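Long-range contacts in putative PLP-dependent aminotransferase (Bacillus cereus ATCC 10987, PDB 3JU7), which probably acts as a pyridoxal phosphate-dependent aminotransferase of the DegT/DnrJ/EryC1 family, and binds calcium ions: residues D20-I25 with A239-I244; R40-I45 with V56-N61; Y34-Q39 with M235-A240; F193-G198 with I244-K249. All coordinates share one frame; numbering follows the deposited sequence.

Contact 1: D20-I25 with A239-I244; sequences DELKEI and AAAIGI. With CA (calcium ion), chain C; CA (calcium ion), chain E.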
# COMPACT_ATOMS: atom_id res chain seq x y z
N ASP A 20 20.10 10.17 -12.44
CA ASP A 20 20.64 9.03 -13.19
C ASP A 20 19.77 7.79 -13.12
O ASP A 20 19.52 7.16 -14.13
CB ASP A 20 22.01 8.66 -12.66
CG ASP A 20 23.03 9.68 -13.00
OD1 ASP A 20 22.79 10.60 -13.83
OD2 ASP A 20 24.11 9.56 -12.44
N GLU A 21 19.31 7.43 -11.94
CA GLU A 21 18.45 6.28 -11.82
C GLU A 21 17.12 6.51 -12.53
O GLU A 21 16.60 5.58 -13.17
CB GLU A 21 18.21 5.90 -10.36
CG GLU A 21 19.40 5.23 -9.70
CD GLU A 21 20.49 6.20 -9.26
OE1 GLU A 21 20.27 7.43 -9.28
OE2 GLU A 21 21.58 5.74 -8.89
N LEU A 22 16.56 7.72 -12.42
CA LEU A 22 15.36 8.07 -13.17
C LEU A 22 15.59 7.94 -14.69
O LEU A 22 14.71 7.45 -15.41
CB LEU A 22 14.86 9.48 -12.81
CG LEU A 22 14.38 9.67 -11.36
CD1 LEU A 22 13.83 11.07 -11.15
CD2 LEU A 22 13.34 8.67 -10.96
N LYS A 23 16.76 8.34 -15.18
CA LYS A 23 17.08 8.09 -16.59
C LYS A 23 17.11 6.60 -16.89
O LYS A 23 16.60 6.16 -17.91
CB LYS A 23 18.42 8.71 -17.03
CG LYS A 23 18.48 10.25 -16.97
CD LYS A 23 17.33 11.02 -17.65
CE LYS A 23 17.49 11.19 -19.17
NZ LYS A 23 16.78 12.44 -19.63
N GLU A 24 17.69 5.80 -16.01
CA GLU A 24 17.67 4.36 -16.22
C GLU A 24 16.24 3.83 -16.35
O GLU A 24 15.95 3.01 -17.23
CB GLU A 24 18.30 3.64 -15.06
CG GLU A 24 19.78 3.61 -15.09
CD GLU A 24 20.28 2.68 -14.01
OE1 GLU A 24 20.06 1.45 -14.13
OE2 GLU A 24 20.87 3.19 -13.04
N ILE A 25 15.36 4.27 -15.45
CA ILE A 25 13.99 3.81 -15.48
C ILE A 25 13.34 4.17 -16.80
O ILE A 25 12.64 3.34 -17.39
CB ILE A 25 13.15 4.44 -14.35
CG1 ILE A 25 13.56 3.86 -12.99
CG2 ILE A 25 11.70 4.17 -14.60
CD1 ILE A 25 13.25 4.70 -11.78
N ALA A 239 10.41 4.95 -6.20
CA ALA A 239 10.72 4.85 -4.79
C ALA A 239 12.07 4.16 -4.57
O ALA A 239 12.90 4.67 -3.82
CB ALA A 239 9.61 4.14 -4.02
N ALA A 240 12.34 3.05 -5.26
CA ALA A 240 13.67 2.39 -5.13
C ALA A 240 14.81 3.30 -5.53
O ALA A 240 15.89 3.26 -4.94
CB ALA A 240 13.73 1.14 -5.95
N ALA A 241 14.59 4.12 -6.57
CA ALA A 241 15.59 5.10 -7.04
C ALA A 241 16.01 6.02 -5.90
O ALA A 241 17.20 6.22 -5.65
CB ALA A 241 15.03 5.93 -8.22
N ILE A 242 15.02 6.56 -5.17
CA ILE A 242 15.31 7.45 -4.06
C ILE A 242 15.98 6.64 -2.94
O ILE A 242 16.95 7.09 -2.34
CB ILE A 242 14.06 8.21 -3.55
CG1 ILE A 242 13.46 9.03 -4.71
CG2 ILE A 242 14.44 9.14 -2.41
CD1 ILE A 242 12.48 10.08 -4.33
N GLY A 243 15.50 5.43 -2.68
CA GLY A 243 16.14 4.60 -1.68
C GLY A 243 17.62 4.39 -1.94
O GLY A 243 18.46 4.52 -1.03
N ILE A 244 17.97 4.08 -3.18
CA ILE A 244 19.40 3.89 -3.51
C ILE A 244 20.23 5.14 -3.22
O ILE A 244 21.39 5.05 -2.79
CB ILE A 244 19.61 3.52 -5.01
CG1 ILE A 244 19.20 2.08 -5.28
CG2 ILE A 244 21.11 3.79 -5.48
CD1 ILE A 244 19.24 1.75 -6.75
CA CA C . 24.93 8.14 -10.46
CA CA E . 26.06 11.04 -11.96
O HOH W 1 22.89 8.75 -9.14
O HOH W 2 26.23 10.13 -9.11
O HOH W 3 24.58 12.64 -11.04
O HOH W 4 27.25 8.88 -13.20

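Contact 2: R40-I45 with V56-N61; sequences RFEQTI and VTTVAN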
# COMPACT_ATOMS: atom_id res chain seq x y z
N ARG A 40 18.30 -3.83 -7.24
CA ARG A 40 19.62 -3.24 -6.93
C ARG A 40 19.60 -2.69 -5.52
O ARG A 40 20.52 -2.90 -4.75
CB ARG A 40 20.01 -2.14 -7.92
CG ARG A 40 21.44 -1.61 -7.74
CD ARG A 40 21.76 -0.40 -8.65
NE ARG A 40 21.45 -0.76 -10.02
CZ ARG A 40 21.15 0.07 -11.00
NH1 ARG A 40 21.15 1.39 -10.82
NH2 ARG A 40 20.88 -0.43 -12.20
N PHE A 41 18.51 -2.03 -5.17
CA PHE A 41 18.34 -1.43 -3.86
C PHE A 41 18.44 -2.51 -2.76
O PHE A 41 19.16 -2.34 -1.77
CB PHE A 41 16.99 -0.69 -3.82
CG PHE A 41 16.68 0.01 -2.52
CD1 PHE A 41 17.69 0.61 -1.74
CD2 PHE A 41 15.36 0.14 -2.10
CE1 PHE A 41 17.37 1.29 -0.55
CE2 PHE A 41 15.04 0.81 -0.92
CZ PHE A 41 16.04 1.39 -0.14
N GLU A 42 17.74 -3.63 -2.97
CA GLU A 42 17.73 -4.73 -2.00
C GLU A 42 19.10 -5.37 -1.91
O GLU A 42 19.52 -5.75 -0.84
CB GLU A 42 16.68 -5.78 -2.38
CG GLU A 42 15.23 -5.28 -2.27
CD GLU A 42 14.25 -6.26 -2.92
OE1 GLU A 42 14.71 -7.15 -3.68
OE2 GLU A 42 13.05 -6.15 -2.69
N GLN A 43 19.79 -5.51 -3.04
CA GLN A 43 21.12 -6.11 -3.04
C GLN A 43 22.08 -5.19 -2.29
O GLN A 43 22.97 -5.65 -1.58
CB GLN A 43 21.64 -6.40 -4.47
N THR A 44 21.87 -3.89 -2.42
CA THR A 44 22.72 -2.90 -1.76
C THR A 44 22.50 -2.95 -0.28
O THR A 44 23.43 -2.74 0.49
CB THR A 44 22.38 -1.48 -2.28
OG1 THR A 44 22.75 -1.40 -3.67
CG2 THR A 44 23.11 -0.40 -1.49
N ILE A 45 21.26 -3.20 0.14
CA ILE A 45 20.95 -3.34 1.56
C ILE A 45 21.59 -4.64 2.13
O ILE A 45 22.18 -4.64 3.21
CB ILE A 45 19.44 -3.31 1.78
CG1 ILE A 45 18.90 -1.90 1.50
CG2 ILE A 45 19.11 -3.69 3.23
CD1 ILE A 45 17.39 -1.86 1.38
N VAL A 56 15.94 -9.62 2.08
CA VAL A 56 15.03 -8.52 2.29
C VAL A 56 14.03 -8.39 1.13
O VAL A 56 14.30 -8.82 -0.04
CB VAL A 56 15.78 -7.16 2.43
CG1 VAL A 56 16.76 -7.15 3.65
CG2 VAL A 56 16.49 -6.85 1.13
N THR A 57 12.89 -7.77 1.43
CA THR A 57 12.05 -7.28 0.35
C THR A 57 11.56 -5.88 0.64
O THR A 57 11.22 -5.56 1.79
CB THR A 57 10.87 -8.22 0.07
OG1 THR A 57 10.26 -7.78 -1.15
CG2 THR A 57 9.80 -8.20 1.27
N THR A 58 11.52 -5.03 -0.38
CA THR A 58 10.88 -3.71 -0.23
C THR A 58 9.37 -3.92 -0.16
O THR A 58 8.88 -4.96 -0.60
CB THR A 58 11.24 -2.77 -1.35
OG1 THR A 58 10.80 -3.32 -2.60
CG2 THR A 58 12.78 -2.51 -1.41
N VAL A 59 8.66 -2.97 0.46
CA VAL A 59 7.19 -2.95 0.44
C VAL A 59 6.76 -1.49 0.26
O VAL A 59 7.58 -0.59 0.42
CB VAL A 59 6.57 -3.55 1.70
CG1 VAL A 59 6.85 -5.05 1.73
CG2 VAL A 59 7.09 -2.84 2.96
N ALA A 60 5.48 -1.25 -0.04
CA ALA A 60 5.06 0.10 -0.40
C ALA A 60 5.03 1.02 0.81
O ALA A 60 5.20 2.23 0.67
CB ALA A 60 3.73 0.08 -1.11
N ASN A 61 4.81 0.43 1.98
CA ASN A 61 4.94 1.10 3.27
C ASN A 61 5.02 0.03 4.39
O ASN A 61 4.65 -1.15 4.18
CB ASN A 61 3.81 2.15 3.48
CG ASN A 61 2.44 1.54 3.63
OD1 ASN A 61 2.23 0.70 4.53
ND2 ASN A 61 1.48 2.00 2.82

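Contact 3: Y34-Q39 with M235-A240; sequences YGPINQ and MSEYAA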
# COMPACT_ATOMS: atom_id res chain seq x y z
N TYR A 34 8.99 -5.33 -8.74
CA TYR A 34 10.31 -5.90 -8.49
C TYR A 34 11.26 -5.70 -9.67
O TYR A 34 11.96 -6.61 -10.11
CB TYR A 34 10.16 -7.37 -8.13
CG TYR A 34 9.16 -7.62 -6.99
CD1 TYR A 34 9.35 -7.09 -5.73
CD2 TYR A 34 8.05 -8.42 -7.17
CE1 TYR A 34 8.48 -7.35 -4.67
CE2 TYR A 34 7.15 -8.66 -6.10
CZ TYR A 34 7.38 -8.12 -4.86
OH TYR A 34 6.50 -8.35 -3.79
N GLY A 35 11.29 -4.47 -10.17
CA GLY A 35 12.18 -4.09 -11.24
C GLY A 35 13.66 -4.06 -10.86
O GLY A 35 14.04 -4.27 -9.72
N PRO A 36 14.51 -3.81 -11.85
CA PRO A 36 15.96 -3.92 -11.61
C PRO A 36 16.51 -2.93 -10.58
O PRO A 36 17.49 -3.23 -9.94
CB PRO A 36 16.58 -3.63 -12.99
CG PRO A 36 15.49 -3.41 -13.91
CD PRO A 36 14.17 -3.46 -13.23
N ILE A 37 15.90 -1.76 -10.45
CA ILE A 37 16.36 -0.73 -9.50
C ILE A 37 15.96 -1.18 -8.12
O ILE A 37 16.76 -1.13 -7.18
CB ILE A 37 15.82 0.68 -9.89
CG1 ILE A 37 16.51 1.12 -11.18
CG2 ILE A 37 16.02 1.74 -8.78
CD1 ILE A 37 15.68 2.03 -11.95
N ASN A 38 14.75 -1.70 -7.99
CA ASN A 38 14.35 -2.32 -6.72
C ASN A 38 15.26 -3.49 -6.34
O ASN A 38 15.73 -3.59 -5.20
CB ASN A 38 12.93 -2.78 -6.78
CG ASN A 38 12.36 -3.13 -5.42
OD1 ASN A 38 11.88 -2.26 -4.67
ND2 ASN A 38 12.38 -4.41 -5.10
N GLN A 39 15.56 -4.36 -7.28
CA GLN A 39 16.49 -5.45 -6.96
C GLN A 39 17.84 -4.87 -6.54
O GLN A 39 18.47 -5.39 -5.62
CB GLN A 39 16.74 -6.39 -8.12
CG GLN A 39 15.53 -7.18 -8.64
CD GLN A 39 15.82 -7.82 -9.99
OE1 GLN A 39 16.89 -8.45 -10.19
NE2 GLN A 39 14.88 -7.67 -10.94
N MSE A 235 6.57 -1.79 -4.16
CA MSE A 235 7.25 -0.51 -4.24
C MSE A 235 7.66 -0.23 -5.70
O MSE A 235 8.29 -1.07 -6.37
CB MSE A 235 8.50 -0.53 -3.34
CG MSE A 235 9.40 0.69 -3.52
SE MSE A 235 11.00 0.78 -2.45
CE MSE A 235 10.08 1.10 -0.80
N SER A 236 7.33 0.96 -6.17
CA SER A 236 7.74 1.38 -7.51
C SER A 236 9.27 1.47 -7.70
O SER A 236 10.06 1.54 -6.74
CB SER A 236 7.06 2.70 -7.93
OG SER A 236 7.64 3.83 -7.33
N GLU A 237 9.68 1.45 -8.96
CA GLU A 237 11.09 1.72 -9.34
C GLU A 237 11.53 3.13 -8.91
O GLU A 237 12.66 3.38 -8.54
CB GLU A 237 11.22 1.58 -10.83
CG GLU A 237 11.20 0.13 -11.34
CD GLU A 237 12.44 -0.67 -10.89
OE1 GLU A 237 12.49 -1.18 -9.74
OE2 GLU A 237 13.36 -0.78 -11.69
N TYR A 238 10.58 4.06 -8.91
CA TYR A 238 10.86 5.42 -8.56
C TYR A 238 11.22 5.56 -7.07
O TYR A 238 12.22 6.19 -6.72
CB TYR A 238 9.65 6.27 -8.90
CG TYR A 238 9.30 6.34 -10.38
CD1 TYR A 238 10.10 7.06 -11.27
CD2 TYR A 238 8.12 5.76 -10.89
CE1 TYR A 238 9.77 7.16 -12.61
CE2 TYR A 238 7.80 5.87 -12.23
CZ TYR A 238 8.63 6.58 -13.08
OH TYR A 238 8.35 6.70 -14.42
N ALA A 239 10.41 4.95 -6.20
CA ALA A 239 10.72 4.85 -4.79
C ALA A 239 12.07 4.16 -4.57
O ALA A 239 12.90 4.67 -3.82
CB ALA A 239 9.61 4.14 -4.02
N ALA A 240 12.34 3.05 -5.26
CA ALA A 240 13.67 2.39 -5.13
C ALA A 240 14.81 3.30 -5.53
O ALA A 240 15.89 3.26 -4.94
CB ALA A 240 13.73 1.14 -5.95
O HOH W 5 8.05 -3.84 -6.64
O HOH W 6 10.03 -2.06 -8.87

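Contact 4: F193-G198 with I244-K249; sequences FGIGEG and IATMKK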
# COMPACT_ATOMS: atom_id res chain seq x y z
N PHE A 193 15.70 7.06 7.82
CA PHE A 193 15.95 6.65 6.43
C PHE A 193 14.67 6.91 5.64
O PHE A 193 13.88 6.00 5.43
CB PHE A 193 16.35 5.18 6.34
CG PHE A 193 17.04 4.80 5.05
CD1 PHE A 193 16.32 4.60 3.88
CD2 PHE A 193 18.43 4.60 5.02
CE1 PHE A 193 16.99 4.25 2.68
CE2 PHE A 193 19.07 4.25 3.89
CZ PHE A 193 18.36 4.09 2.71
N GLY A 194 14.48 8.16 5.19
CA GLY A 194 13.21 8.58 4.64
C GLY A 194 13.24 8.91 3.17
O GLY A 194 14.04 9.78 2.75
N ILE A 195 12.36 8.27 2.40
CA ILE A 195 12.30 8.47 0.96
C ILE A 195 10.97 9.01 0.44
O ILE A 195 10.89 9.37 -0.74
CB ILE A 195 12.61 7.17 0.21
CG1 ILE A 195 11.43 6.20 0.25
CG2 ILE A 195 13.90 6.54 0.80
CD1 ILE A 195 11.71 4.84 -0.41
N GLY A 196 9.96 9.13 1.31
CA GLY A 196 8.60 9.45 0.89
C GLY A 196 7.67 8.43 1.52
O GLY A 196 7.36 8.53 2.68
N GLU A 197 7.25 7.44 0.73
CA GLU A 197 6.57 6.25 1.23
C GLU A 197 7.39 5.01 0.83
O GLU A 197 7.93 4.91 -0.28
CB GLU A 197 5.17 6.14 0.65
CG GLU A 197 4.22 7.23 1.12
CD GLU A 197 3.63 7.02 2.52
OE1 GLU A 197 3.70 5.90 3.07
OE2 GLU A 197 3.05 7.98 3.06
N GLY A 198 7.53 4.10 1.78
CA GLY A 198 8.25 2.87 1.55
C GLY A 198 8.50 2.10 2.84
O GLY A 198 8.23 2.59 3.93
N ILE A 244 17.97 4.08 -3.18
CA ILE A 244 19.40 3.89 -3.51
C ILE A 244 20.23 5.14 -3.22
O ILE A 244 21.39 5.05 -2.79
CB ILE A 244 19.61 3.52 -5.01
CG1 ILE A 244 19.20 2.08 -5.28
CG2 ILE A 244 21.11 3.79 -5.48
CD1 ILE A 244 19.24 1.75 -6.75
N ALA A 245 19.67 6.31 -3.54
CA ALA A 245 20.37 7.57 -3.35
C ALA A 245 20.47 7.86 -1.88
O ALA A 245 21.41 8.52 -1.45
CB ALA A 245 19.66 8.75 -4.10
N THR A 246 19.47 7.43 -1.12
CA THR A 246 19.48 7.63 0.30
C THR A 246 20.54 6.74 0.96
O THR A 246 21.10 7.14 1.98
CB THR A 246 18.12 7.36 0.91
OG1 THR A 246 17.17 8.22 0.30
CG2 THR A 246 18.13 7.60 2.44
N MSE A 247 20.82 5.56 0.39
CA MSE A 247 21.91 4.73 0.86
C MSE A 247 23.24 5.44 0.67
O MSE A 247 24.11 5.31 1.51
CB MSE A 247 22.00 3.35 0.14
CG MSE A 247 20.95 2.33 0.52
SE MSE A 247 21.19 1.67 2.32
CE MSE A 247 22.88 0.82 1.97
N LYS A 248 23.42 6.16 -0.43
CA LYS A 248 24.72 6.78 -0.64
C LYS A 248 24.94 7.98 0.32
O LYS A 248 26.07 8.26 0.72
CB LYS A 248 24.98 7.07 -2.13
CG LYS A 248 24.47 8.39 -2.72
CD LYS A 248 24.79 8.54 -4.26
CE LYS A 248 23.74 9.46 -5.01
NZ LYS A 248 23.94 9.70 -6.48
N LYS A 249 23.86 8.65 0.73
CA LYS A 249 23.98 9.80 1.64
C LYS A 249 23.68 9.43 3.08
O LYS A 249 23.54 10.32 3.95
CB LYS A 249 23.03 10.93 1.21
CG LYS A 249 23.07 11.27 -0.26
CD LYS A 249 24.41 11.81 -0.70
CE LYS A 249 24.60 13.25 -0.29
NZ LYS A 249 25.66 13.88 -1.14
O HOH W 7 16.27 10.49 1.38

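Contact 1: D20-I25 with A239-I244
Antiparallel helix packing joins 19-28 to 237-248 through E21, L22 and I25 on one side and A241 and I244 on the other. The short segments approach to 9.5 Å between axes, with their directions 150° apart. A241 supplies the small surface on which the pair closes: its CB meets E21 CB at 3.8 Å, and both L22 CD2 and I25 CD1 come to 4.2 Å from the same A241 CB. Within this aminotransferase-family fold the two helices are far apart in sequence, and helix 36-48 completes the group, its I37 touching I25 and I244. V15 of the second subunit packs on L22, so the contact also lies near the dimer interface.

Beyond its methylene groups E21 changes character. A bend at chi2 (79°) turns the carboxylate toward I244, whose CG2 lies 4.0 Å from E21 OE2. The other oxygen, E21 OE1, is within 2.9 Å of water 1, which can donate to it and also ligates one calcium ion at 2.5 Å. E21 is therefore a second-shell residue of a metal site in which D20 is a first-shell ligand. The single oxygen OD2 of D20 bridges two calcium ions, at 2.6 and 2.5 Å, and further waters add to the coordination of each.

Contact 2: R40-I45 with V56-N61
Helix segment 40-45 lies over strand 56-59 with 8.4 Å between the axes and 133° between their directions, and the closest CA atoms are those of E42 and V56. E42 spans the gap. Its chain is extended beyond CG and slides past V56 in the opposite sense, so that E42 CB touches V56 CG2 at 3.7 Å while the carboxylate reaches on to the strand backbone. There OE2 of E42 accepts the T58 N-H at 3.0 Å, in a nearly straight bond (164°) made on the anti side of the oxygen and 19° out of the carboxylate plane.

The methyl of T58 is wedged between two helix side chains: T58 CG2 is 3.8 Å from F41 CD2 and equally 3.8 Å from E42 CG. F41 reaches it because its CG is turned anti to the backbone N, which carries the ring toward the strand; one face of that ring is covered near its rim by I45 CD1. Further along, I45 CG2 packs on V56 CG1 at 4.2 Å. This is helix-on-sheet packing: strand 55-59 borders a mixed sheet and pairs with strand 199-203, whose L200 touches I45, V56 and T58.

The polar ends are shared with neighbours. T58 OG1 is hydrogen-bonded to N38 OD1, and K213 NZ meets both E42 OE2 and T57 OG1. With a peptide N-H and an ammonium group converging on OE2, the buried carboxylate of E42 is probably held in its ionised form.

Contact 3: Y34-Q39 with M235-A240
The carboxylate of E237 is the central flat group, set against the first turn of helix 36-48: G35 CA lies over one of its faces, 3.4 Å from E237 CD, I37 CB lies on the opposite side of its plane, and both oxygens turn toward backbone N-H groups. A glutamate side chain from helix 237-248 thus accepts the N-H groups of the first turn of helix 36-48, at the N-terminus where G35 is the N-cap residue and these groups have no carbonyl partner within the helix. OE2 of E237 uses its syn lone pair to take I37 N at 3.0 Å (162°), and OE1 of E237 takes N38 N at 2.9 Å, also from the syn side but 22° out of the plane. The bend at chi2 (-67°) folds the E237 chain so that the carboxylate reaches this turn, and with no side chain on G35 it can lie close against the backbone. The positive end of the helix dipole should favour its negative charge.

Water 6 extends the network: it donates to E237 OE1 at 2.8 Å and to M235 O, and accepts from G35 N. A second water joins Y34 N to M235 O. Helix 237-248 also starts here, with S236 as its N-cap; S236 OG receives A239 N at 3.2 Å.

Apolar packing adds to the polar contacts. A240 CB meets I37 CG2 at 3.7 Å and N38 CA at 3.6 Å. The N38 amide runs obliquely past the selenomethionine M235, its OD1 already engaged by T58 OG1 and lying 3.9 Å from M235 SE.

Contact 4: F193-G198 with I244-K249
A threonine methyl sits almost exactly over the centre of a phenylalanine ring: T246 CG2 is 3.5 Å from the F193 centroid and only 11° off the ring normal, a well-formed CH-pi contact. T246 CG2 is directed there by a first torsion of -58°, which sets the methyl anti to the backbone N and leaves OG1 beside the backbone N, anti to the carbonyl carbon. A selenomethionine adds a second, different approach to the same ring. M247 SE reaches F193 CE2 at 3.7 Å, but obliquely, standing 4.7 Å from the F193 centroid at 66° to the normal, which is a Met-aromatic contact. The bend at chi2 of M247 brings the selenium toward the ring.

The hydroxyl of T246 faces the loop backbone. Water 7 donates both to T246 OG1 and to G194 O, 2.7 Å from each, and so links helix and loop without a direct bond. T246 OG1 is further hydrogen-bonded to I242 O, one turn back in its own helix. Nearby, the methyl I195 CG2 packs across the T246 side chain, 3.7 Å from OG1.

F193 follows closely on K191, the residue predicted to carry pyridoxal phosphate, and its ring also meets F166, F187 and W250. The 193-198 loop leads from strand 182-186 into the antiparallel strand 199-203, with I195 and G198 hydrogen-bonded through the backbone to F187. Helix 237-248 packs on the start of this loop and at the same time touches helix 36-48, through I244 on F41 and M247 on T44.

Helix 237-248 takes part in contacts 1, 3 and 4, and helix 36-48 in contacts 2 and 3. All four contacts touch one another on the same side of the chain's centre. All are largely buried, yet their settings differ. Contact 1 lies farthest out, where apolar packing gives way to a solvated calcium site. Contacts 2 and 3 each rely on a glutamate accepting backbone N-H groups, one from a strand and two from a helix start, and T58 and N38 join them directly. Contact 4, closest to the chain's centre, depends on aromatic packing and a bridging water. The salt bridge E24-R40 ties contact 1 to the helix of contact 2.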